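Local coordinates for putative exported protein (PDB 4JGB) that is of unproven function but has an NAD(P)-binding Rossmann fold and may be an NAD(P)-dependent oxidoreductase, perhaps acting on CH-NH groups, at residues A26-Q31 and F195-E200; Q66-S71 and V99-V104; G93-G98 and S144-L149. One frame throughout, in Å; residues are numbered along the deposited sequence.

From the N terminus, the chain runs through helix 16-27 and its turn, which later pack against helix 188-201 near the far end; contact 1 closes this loop of 163 residues and encloses the other two contacts. Within it, contact 2 closes a short loop by pairing strand 68-71 with strand 101-105 across helix 83-97. Contact 3 starts from the end of that helix and reaches the loop before strand 150-155, so contacts 2 and 3 cross along the chain. They touch where V99 N lies 2.9 Å from A94 O. Contacts 1 and 2 meet through the salt bridge of E198 with R101 and through F195, whose ring packs on V103 and A70.

Contact 1: residues A26-Q31 and F195-E200; sequences ARRGHQ and FVDEIE
R28 and H30 reach from the turn after helix 16-27 to D197 and E200 on helix 188-201, joining two helices of the Rossmann fold. The turn is a Schellman motif: G29 takes a positive phi (99°), and its N bonds back to A26 O at 3.0 Å.

The charged part is a network of three residues. R28 stretches out from CG to NE, and its NH1 gives a hydrogen bond to D197 OD1 (2.7 Å), meeting that oxygen on its anti side and somewhat out of the carboxylate plane. The same NH1 makes weak bonds to both carboxylate oxygens of E200, and NH2 adds another weak one to D197 OD1. The two carboxylates thus lie along the guanidinium edge, each plane turned by 50° or more from it. NH2 also forms a salt bridge with E24, so three acidic residues share this one cation.

The apolar part is V196. Its CG1, anti to the backbone N (chi1 173°), lies over one guanidinium face of R28, 3.6 Å from NH1, and approaches H30 CD2 as well.

The remaining hydrogen bond is made by H30, whose ND1 is held by the backbone N of L6. At the other edge of the ring, H30 NE2 donates to the anti lone pair of E200 OE2, 2.6 Å away, nearly straight and in the ring plane.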
loop_
_atom_site.group_PDB
_atom_site.type_symbol
_atom_site.label_atom_id
_atom_site.label_comp_id
_atom_site.label_asym_id
_atom_site.label_seq_id
_atom_site.Cartn_x
_atom_site.Cartn_y
_atom_site.Cartn_z
ATOM N N ALA A 26 8.342 -11.343 6.532
ATOM C CA ALA A 26 9.043 -12.163 7.553
ATOM C C ALA A 26 9.509 -13.513 7.012
ATOM O O ALA A 26 10.638 -13.917 7.265
ATOM C CB ALA A 26 8.181 -12.368 8.798
ATOM N N ARG A 27 8.660 -14.208 6.240
ATOM C CA ARG A 27 9.004 -15.551 5.809
ATOM C C ARG A 27 10.172 -15.535 4.796
ATOM O O ARG A 27 10.789 -16.595 4.557
ATOM C CB ARG A 27 7.791 -16.287 5.230
ATOM C CG ARG A 27 7.301 -15.828 3.838
ATOM C CD ARG A 27 5.964 -16.512 3.505
ATOM N NE ARG A 27 6.159 -17.951 3.256
ATOM C CZ ARG A 27 5.201 -18.886 3.155
ATOM N NH1 ARG A 27 3.910 -18.592 3.280
ATOM N NH2 ARG A 27 5.556 -20.156 2.920
ATOM N N ARG A 28 10.465 -14.351 4.234
ATOM C CA ARG A 28 11.569 -14.168 3.264
ATOM C C ARG A 28 12.879 -13.805 3.978
ATOM O O ARG A 28 13.959 -13.748 3.366
ATOM C CB ARG A 28 11.240 -13.058 2.243
ATOM C CG ARG A 28 9.988 -13.310 1.400
ATOM C CD ARG A 28 9.767 -12.184 0.368
ATOM N NE ARG A 28 8.511 -12.356 -0.359
ATOM C CZ ARG A 28 8.212 -11.844 -1.563
ATOM N NH1 ARG A 28 9.065 -11.086 -2.239
ATOM N NH2 ARG A 28 7.022 -12.100 -2.085
ATOM N N GLY A 29 12.780 -13.519 5.268
ATOM C CA GLY A 29 13.988 -13.180 6.060
ATOM C C GLY A 29 14.153 -11.668 6.219
ATOM O O GLY A 29 15.160 -11.211 6.767
ATOM N N HIS A 30 13.164 -10.879 5.768
ATOM C CA HIS A 30 13.201 -9.429 6.053
ATOM C C HIS A 30 12.923 -9.235 7.526
ATOM O O HIS A 30 12.211 -10.043 8.126
ATOM C CB HIS A 30 12.205 -8.638 5.179
ATOM C CG HIS A 30 12.478 -8.751 3.708
ATOM N ND1 HIS A 30 13.688 -8.404 3.149
ATOM C CD2 HIS A 30 11.691 -9.153 2.682
ATOM C CE1 HIS A 30 13.641 -8.606 1.847
ATOM N NE2 HIS A 30 12.433 -9.041 1.536
ATOM N N GLN A 31 13.503 -8.197 8.119
ATOM C CA GLN A 31 13.190 -7.798 9.499
ATOM C C GLN A 31 11.994 -6.836 9.508
ATOM O O GLN A 31 12.105 -5.675 9.076
ATOM C CB GLN A 31 14.418 -7.143 10.149
ATOM C CG GLN A 31 14.242 -6.712 11.594
ATOM C CD GLN A 31 15.196 -5.594 11.998
ATOM O OE1 GLN A 31 14.798 -4.415 12.164
ATOM N NE2 GLN A 31 16.459 -5.945 12.138
ATOM N N PHE A 195 3.347 -7.031 -3.331
ATOM C CA PHE A 195 3.641 -5.804 -2.611
ATOM C C PHE A 195 5.081 -5.919 -2.124
ATOM O O PHE A 195 5.911 -5.011 -2.345
ATOM C CB PHE A 195 2.644 -5.649 -1.432
ATOM C CG PHE A 195 2.723 -4.330 -0.695
ATOM C CD1 PHE A 195 3.696 -4.107 0.286
ATOM C CD2 PHE A 195 1.763 -3.342 -0.910
ATOM C CE1 PHE A 195 3.723 -2.919 1.005
ATOM C CE2 PHE A 195 1.802 -2.144 -0.186
ATOM C CZ PHE A 195 2.774 -1.947 0.784
ATOM N N VAL A 196 5.392 -7.063 -1.512
ATOM C CA VAL A 196 6.746 -7.305 -1.003
ATOM C C VAL A 196 7.764 -7.493 -2.164
ATOM O O VAL A 196 8.922 -7.080 -2.041
ATOM C CB VAL A 196 6.764 -8.504 -0.008
ATOM C CG1 VAL A 196 8.193 -8.851 0.378
ATOM C CG2 VAL A 196 5.925 -8.219 1.257
ATOM N N ASP A 197 7.347 -8.084 -3.290
ATOM C CA ASP A 197 8.246 -8.174 -4.486
ATOM C C ASP A 197 8.609 -6.741 -4.901
ATOM O O ASP A 197 9.747 -6.451 -5.284
ATOM C CB ASP A 197 7.572 -8.840 -5.717
ATOM C CG ASP A 197 7.453 -10.359 -5.625
ATOM O OD1 ASP A 197 8.091 -11.026 -4.789
ATOM O OD2 ASP A 197 6.702 -10.898 -6.455
ATOM N N GLU A 198 7.640 -5.842 -4.817
ATOM C CA GLU A 198 7.841 -4.472 -5.286
ATOM C C GLU A 198 8.774 -3.711 -4.360
ATOM O O GLU A 198 9.610 -2.931 -4.817
ATOM C CB GLU A 198 6.512 -3.715 -5.501
ATOM C CG GLU A 198 6.662 -2.243 -5.957
ATOM C CD GLU A 198 7.649 -2.035 -7.121
ATOM O OE1 GLU A 198 7.898 -3.002 -7.885
ATOM O OE2 GLU A 198 8.169 -0.893 -7.286
ATOM N N ILE A 199 8.630 -3.955 -3.060
ATOM C CA ILE A 199 9.601 -3.479 -2.059
ATOM C C ILE A 199 11.034 -3.878 -2.414
ATOM O O ILE A 199 11.942 -3.058 -2.308
ATOM C CB ILE A 199 9.252 -3.964 -0.629
ATOM C CG1 ILE A 199 7.944 -3.299 -0.150
ATOM C CG2 ILE A 199 10.404 -3.682 0.346
ATOM C CD1 ILE A 199 7.521 -3.692 1.249
ATOM N N GLU A 200 11.231 -5.116 -2.853
ATOM C CA GLU A 200 12.567 -5.620 -3.222
ATOM C C GLU A 200 13.006 -5.130 -4.600
ATOM O O GLU A 200 14.154 -4.816 -4.776
ATOM C CB GLU A 200 12.582 -7.147 -3.251
ATOM C CG GLU A 200 12.492 -7.799 -1.877
ATOM C CD GLU A 200 12.041 -9.245 -1.962
ATOM O OE1 GLU A 200 11.947 -9.786 -3.090
ATOM O OE2 GLU A 200 11.761 -9.832 -0.892
#

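Contact 2: residues Q66-S71 and V99-V104; sequences QDVVAS and VKRVVV
Q66 and V99 open the contact ahead of the paired strands: the carbonyl O of Q66 sits 3.3 Å from V99 CG2, the methyl beside V99's backbone N. At D67 the two backbones are still too far apart to bond directly, and a water fills in, donating to D67 O at 2.6 Å and accepting from K100 N. The carboxylate of D67 turns elsewhere, to the backbone N of K7.

V68 begins strand 68-71, which runs parallel to strand 101-105 in the central sheet of this Rossmann fold; helix 83-97 makes the beta-alpha-beta crossover between them. V68 lies beside R101, both side chains pointing the same way, with V68 CG2 3.8 Å from R101 CB. The R101 chain bends at chi2 (72°), which brings its guanidinium back over V103, so that V103 CG2 stands above the centre of one face. The guanidinium NH1 of R101 bonds to D150 O and T152 OG1, and NH2 pairs with E198.

V69 carries two of the three backbone bonds: its N donates to R101 O (2.9 Å), and its O accepts from V103 N. On the side facing helix 83-97, V69 CG1 packs against V102 CG2 at 3.8 Å and also meets V99 CG1.

A70 points to the opposite face, toward F195; its CA makes a close CA-H...O contact with V103 O at 3.0 Å. S71 N then donates to that same oxygen, also at 3.0 Å.

R101 O, V103 O and V69 O thus each take one N-H and one CA-H across the pair, while valines contribute to both faces. On the face of V68 and V103, beside helix 188-201, the R101 guanidinium probably relies on D150, T152 and E198 to offset the cost of burying a charge.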
loop_
_atom_site.group_PDB
_atom_site.type_symbol
_atom_site.label_atom_id
_atom_site.label_comp_id
_atom_site.label_asym_id
_atom_site.label_seq_id
_atom_site.Cartn_x
_atom_site.Cartn_y
_atom_site.Cartn_z
ATOM N N GLN A 66 15.427 2.395 9.444
ATOM C CA GLN A 66 14.641 1.488 8.581
ATOM C C GLN A 66 15.010 1.672 7.103
ATOM O O GLN A 66 15.349 2.793 6.666
ATOM C CB GLN A 66 13.130 1.703 8.770
ATOM C CG GLN A 66 12.590 1.492 10.188
ATOM C CD GLN A 66 12.670 0.040 10.660
ATOM O OE1 GLN A 66 12.676 -0.892 9.857
ATOM N NE2 GLN A 66 12.751 -0.152 11.977
ATOM N N ASP A 67 14.952 0.584 6.334
ATOM C CA ASP A 67 15.178 0.689 4.871
ATOM C C ASP A 67 13.931 1.142 4.140
ATOM O O ASP A 67 14.016 1.855 3.132
ATOM C CB ASP A 67 15.653 -0.638 4.272
ATOM C CG ASP A 67 16.925 -1.111 4.879
ATOM O OD1 ASP A 67 17.874 -0.320 4.883
ATOM O OD2 ASP A 67 16.970 -2.266 5.353
ATOM N N VAL A 68 12.765 0.726 4.638
ATOM C CA VAL A 68 11.513 0.897 3.902
ATOM C C VAL A 68 10.408 1.247 4.898
ATOM O O VAL A 68 10.299 0.643 5.963
ATOM C CB VAL A 68 11.157 -0.407 3.142
ATOM C CG1 VAL A 68 9.766 -0.374 2.466
ATOM C CG2 VAL A 68 12.272 -0.760 2.154
ATOM N N VAL A 69 9.565 2.205 4.553
ATOM C CA VAL A 69 8.340 2.350 5.342
ATOM C C VAL A 69 7.117 2.012 4.467
ATOM O O VAL A 69 6.998 2.483 3.320
ATOM C CB VAL A 69 8.270 3.726 6.030
ATOM C CG1 VAL A 69 8.127 4.823 4.990
ATOM C CG2 VAL A 69 7.101 3.782 6.988
ATOM N N ALA A 70 6.234 1.158 4.981
ATOM C CA ALA A 70 4.999 0.787 4.246
ATOM C C ALA A 70 3.726 1.065 5.056
ATOM O O ALA A 70 3.700 0.906 6.274
ATOM C CB ALA A 70 5.049 -0.694 3.791
ATOM N N SER A 71 2.664 1.468 4.376
ATOM C CA SER A 71 1.373 1.628 5.027
ATOM C C SER A 71 0.360 0.657 4.395
ATOM O O SER A 71 0.147 0.673 3.176
ATOM C CB SER A 71 0.918 3.097 4.934
ATOM O OG SER A 71 -0.485 3.231 5.114
ATOM N N VAL A 99 14.627 7.956 5.124
ATOM C CA VAL A 99 14.168 6.706 4.512
ATOM C C VAL A 99 13.676 7.003 3.093
ATOM O O VAL A 99 12.842 7.884 2.885
ATOM C CB VAL A 99 13.034 6.060 5.349
ATOM C CG1 VAL A 99 12.351 4.913 4.582
ATOM C CG2 VAL A 99 13.579 5.614 6.712
ATOM N N LYS A 100 14.210 6.288 2.116
ATOM C CA LYS A 100 13.965 6.631 0.732
ATOM C C LYS A 100 12.801 5.822 0.149
ATOM O O LYS A 100 12.046 6.318 -0.693
ATOM C CB LYS A 100 15.252 6.429 -0.079
ATOM C CG LYS A 100 15.179 6.914 -1.520
ATOM C CD LYS A 100 15.749 8.313 -1.671
ATOM C CE LYS A 100 15.784 8.707 -3.140
ATOM N NZ LYS A 100 16.422 7.642 -3.974
ATOM N N ARG A 101 12.648 4.583 0.603
ATOM C CA ARG A 101 11.648 3.704 0.016
ATOM C C ARG A 101 10.379 3.725 0.854
ATOM O O ARG A 101 10.416 3.423 2.046
ATOM C CB ARG A 101 12.221 2.281 -0.151
ATOM C CG ARG A 101 11.335 1.343 -0.964
ATOM C CD ARG A 101 11.374 1.733 -2.419
ATOM N NE ARG A 101 10.756 0.738 -3.276
ATOM C CZ ARG A 101 9.662 0.943 -3.982
ATOM N NH1 ARG A 101 9.017 2.114 -3.911
ATOM N NH2 ARG A 101 9.210 -0.045 -4.746
ATOM N N VAL A 102 9.278 4.128 0.212
ATOM C CA VAL A 102 7.936 4.264 0.801
ATOM C C VAL A 102 6.922 3.494 -0.070
ATOM O O VAL A 102 6.781 3.786 -1.258
ATOM C CB VAL A 102 7.483 5.761 0.846
ATOM C CG1 VAL A 102 6.057 5.913 1.381
ATOM C CG2 VAL A 102 8.440 6.624 1.666
ATOM N N VAL A 103 6.212 2.515 0.495
ATOM C CA VAL A 103 5.210 1.794 -0.310
ATOM C C VAL A 103 3.860 1.845 0.401
ATOM O O VAL A 103 3.762 1.477 1.582
ATOM C CB VAL A 103 5.587 0.319 -0.660
ATOM C CG1 VAL A 103 4.536 -0.319 -1.583
ATOM C CG2 VAL A 103 6.948 0.233 -1.333
ATOM N N VAL A 104 2.834 2.323 -0.301
ATOM C CA VAL A 104 1.495 2.456 0.319
ATOM C C VAL A 104 0.432 1.645 -0.424
ATOM O O VAL A 104 0.476 1.491 -1.641
ATOM C CB VAL A 104 1.063 3.952 0.529
ATOM C CG1 VAL A 104 2.191 4.786 1.120
ATOM C CG2 VAL A 104 0.661 4.629 -0.767
HETATM O O HOH W 1 15.503 3.506 1.850
#

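Contact 3: residues G93-G98 and S144-L149; sequences GARKAG and STVQDL
The last turn of helix 83-97, the crossover helix of a beta-alpha-beta unit, is tied by R95 to D148 in the loop leading into strand 150-155. The R95 chain runs extended from CG to NE and crosses the D148 side chain at about a right angle, yet the two flat end groups lie only 20° from coplanar. This sets up a two-point salt bridge along one guanidinium edge. NE donates to the syn lone pair of D148 OD2 at 3.0 Å, with an N-H...O angle of 160°, while NH2 faces D148 OD1 nearly head-on, though the modelled 2.5 Å is shorter than expected and its exact length is doubtful. A further bond from NE to OD1 is weak. Two donors meet two oxygens, which should limit rotation of the carboxylate about CB-CG. D148 gets there with CG between its backbone N and carbonyl carbon (chi1 63°), which turns the carboxylate toward R95.

On the sheet side of this bridge, the Rossmann fold packs its helix on apolar side chains. L149 CD1 lies 4.1 Å from A94 CB, and its other methyl, CD2, meets the aliphatic part of R95 at CG, 3.9 Å away. Both A94 and L149 also rest on V102 of the neighbouring strand 101-105, so L149 packs against both the helix and the sheet. V146 comes at the far end of the arginine, CG1 standing 3.8 Å from R95 NH2; the backbone O of V146 is taken by the indole N of W151.

The helix finishes just past this point in a Schellman motif. G98 has a positive phi, its N bonds weakly to R95 O, and V99 N turns back to A94 O.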
loop_
_atom_site.group_PDB
_atom_site.type_symbol
_atom_site.label_atom_id
_atom_site.label_comp_id
_atom_site.label_asym_id
_atom_site.label_seq_id
_atom_site.Cartn_x
_atom_site.Cartn_y
_atom_site.Cartn_z
ATOM N N GLY A 93 7.559 11.976 7.406
ATOM C CA GLY A 93 8.339 11.073 8.261
ATOM C C GLY A 93 9.518 10.475 7.527
ATOM O O GLY A 93 10.641 10.500 8.024
ATOM N N ALA A 94 9.271 9.929 6.337
ATOM C CA ALA A 94 10.356 9.286 5.584
ATOM C C ALA A 94 11.457 10.290 5.307
ATOM O O ALA A 94 12.620 9.998 5.554
ATOM C CB ALA A 94 9.845 8.674 4.281
ATOM N N ARG A 95 11.093 11.476 4.800
ATOM C CA ARG A 95 12.070 12.565 4.570
ATOM C C ARG A 95 12.887 12.911 5.817
ATOM O O ARG A 95 14.128 12.999 5.764
ATOM C CB ARG A 95 11.346 13.825 4.070
ATOM C CG ARG A 95 10.875 13.736 2.618
ATOM C CD ARG A 95 9.941 14.881 2.257
ATOM N NE ARG A 95 9.867 15.064 0.808
ATOM C CZ ARG A 95 8.951 15.817 0.205
ATOM N NH1 ARG A 95 8.032 16.424 0.926
ATOM N NH2 ARG A 95 8.946 15.937 -1.120
ATOM N N LYS A 96 12.180 13.118 6.930
ATOM C CA LYS A 96 12.777 13.566 8.185
ATOM C C LYS A 96 13.732 12.507 8.728
ATOM O O LYS A 96 14.792 12.833 9.256
ATOM C CB LYS A 96 11.687 13.865 9.219
ATOM N N ALA A 97 13.348 11.237 8.548
ATOM C CA ALA A 97 14.127 10.095 9.023
ATOM C C ALA A 97 15.221 9.608 8.032
ATOM O O ALA A 97 16.085 8.831 8.404
ATOM C CB ALA A 97 13.194 8.957 9.399
ATOM N N GLY A 98 15.187 10.059 6.786
ATOM C CA GLY A 98 16.216 9.662 5.811
ATOM C C GLY A 98 15.912 8.336 5.129
ATOM O O GLY A 98 16.823 7.674 4.609
ATOM N N SER A 144 2.296 12.347 -6.486
ATOM C CA SER A 144 2.839 12.708 -7.808
ATOM C C SER A 144 3.676 13.988 -7.757
ATOM O O SER A 144 4.465 14.273 -8.669
ATOM C CB SER A 144 1.706 12.871 -8.833
ATOM O OG SER A 144 0.828 11.764 -8.795
ATOM N N THR A 145 3.503 14.783 -6.703
ATOM C CA THR A 145 4.338 15.993 -6.538
ATOM C C THR A 145 5.654 15.667 -5.807
ATOM O O THR A 145 6.507 16.541 -5.581
ATOM C CB THR A 145 3.589 17.105 -5.771
ATOM O OG1 THR A 145 3.442 16.707 -4.400
ATOM C CG2 THR A 145 2.189 17.342 -6.396
ATOM N N VAL A 146 5.825 14.414 -5.418
ATOM C CA VAL A 146 6.963 14.086 -4.599
ATOM C C VAL A 146 7.961 13.410 -5.529
ATOM O O VAL A 146 7.707 12.307 -6.029
ATOM C CB VAL A 146 6.538 13.205 -3.411
ATOM C CG1 VAL A 146 7.747 12.662 -2.654
ATOM C CG2 VAL A 146 5.569 13.966 -2.492
ATOM N N GLN A 147 9.089 14.081 -5.743
ATOM C CA GLN A 147 10.100 13.621 -6.692
ATOM C C GLN A 147 11.290 13.003 -5.988
ATOM O O GLN A 147 12.088 12.294 -6.602
ATOM C CB GLN A 147 10.605 14.807 -7.532
ATOM C CG GLN A 147 9.530 15.517 -8.355
ATOM C CD GLN A 147 9.341 14.899 -9.732
ATOM O OE1 GLN A 147 8.853 13.774 -9.869
ATOM N NE2 GLN A 147 9.733 15.645 -10.773
ATOM N N ASP A 148 11.427 13.310 -4.707
ATOM C CA ASP A 148 12.666 13.049 -4.009
ATOM C C ASP A 148 12.643 11.743 -3.173
ATOM O O ASP A 148 13.638 11.396 -2.538
ATOM C CB ASP A 148 12.987 14.255 -3.125
ATOM C CG ASP A 148 11.934 14.478 -2.054
ATOM O OD1 ASP A 148 10.777 14.836 -2.373
ATOM O OD2 ASP A 148 12.250 14.256 -0.893
ATOM N N LEU A 149 11.504 11.061 -3.113
ATOM C CA LEU A 149 11.432 9.750 -2.455
ATOM C C LEU A 149 11.107 8.679 -3.506
ATOM O O LEU A 149 10.471 8.993 -4.518
ATOM C CB LEU A 149 10.314 9.745 -1.392
ATOM C CG LEU A 149 10.295 10.685 -0.182
ATOM C CD1 LEU A 149 9.050 10.416 0.662
ATOM C CD2 LEU A 149 11.535 10.475 0.654
#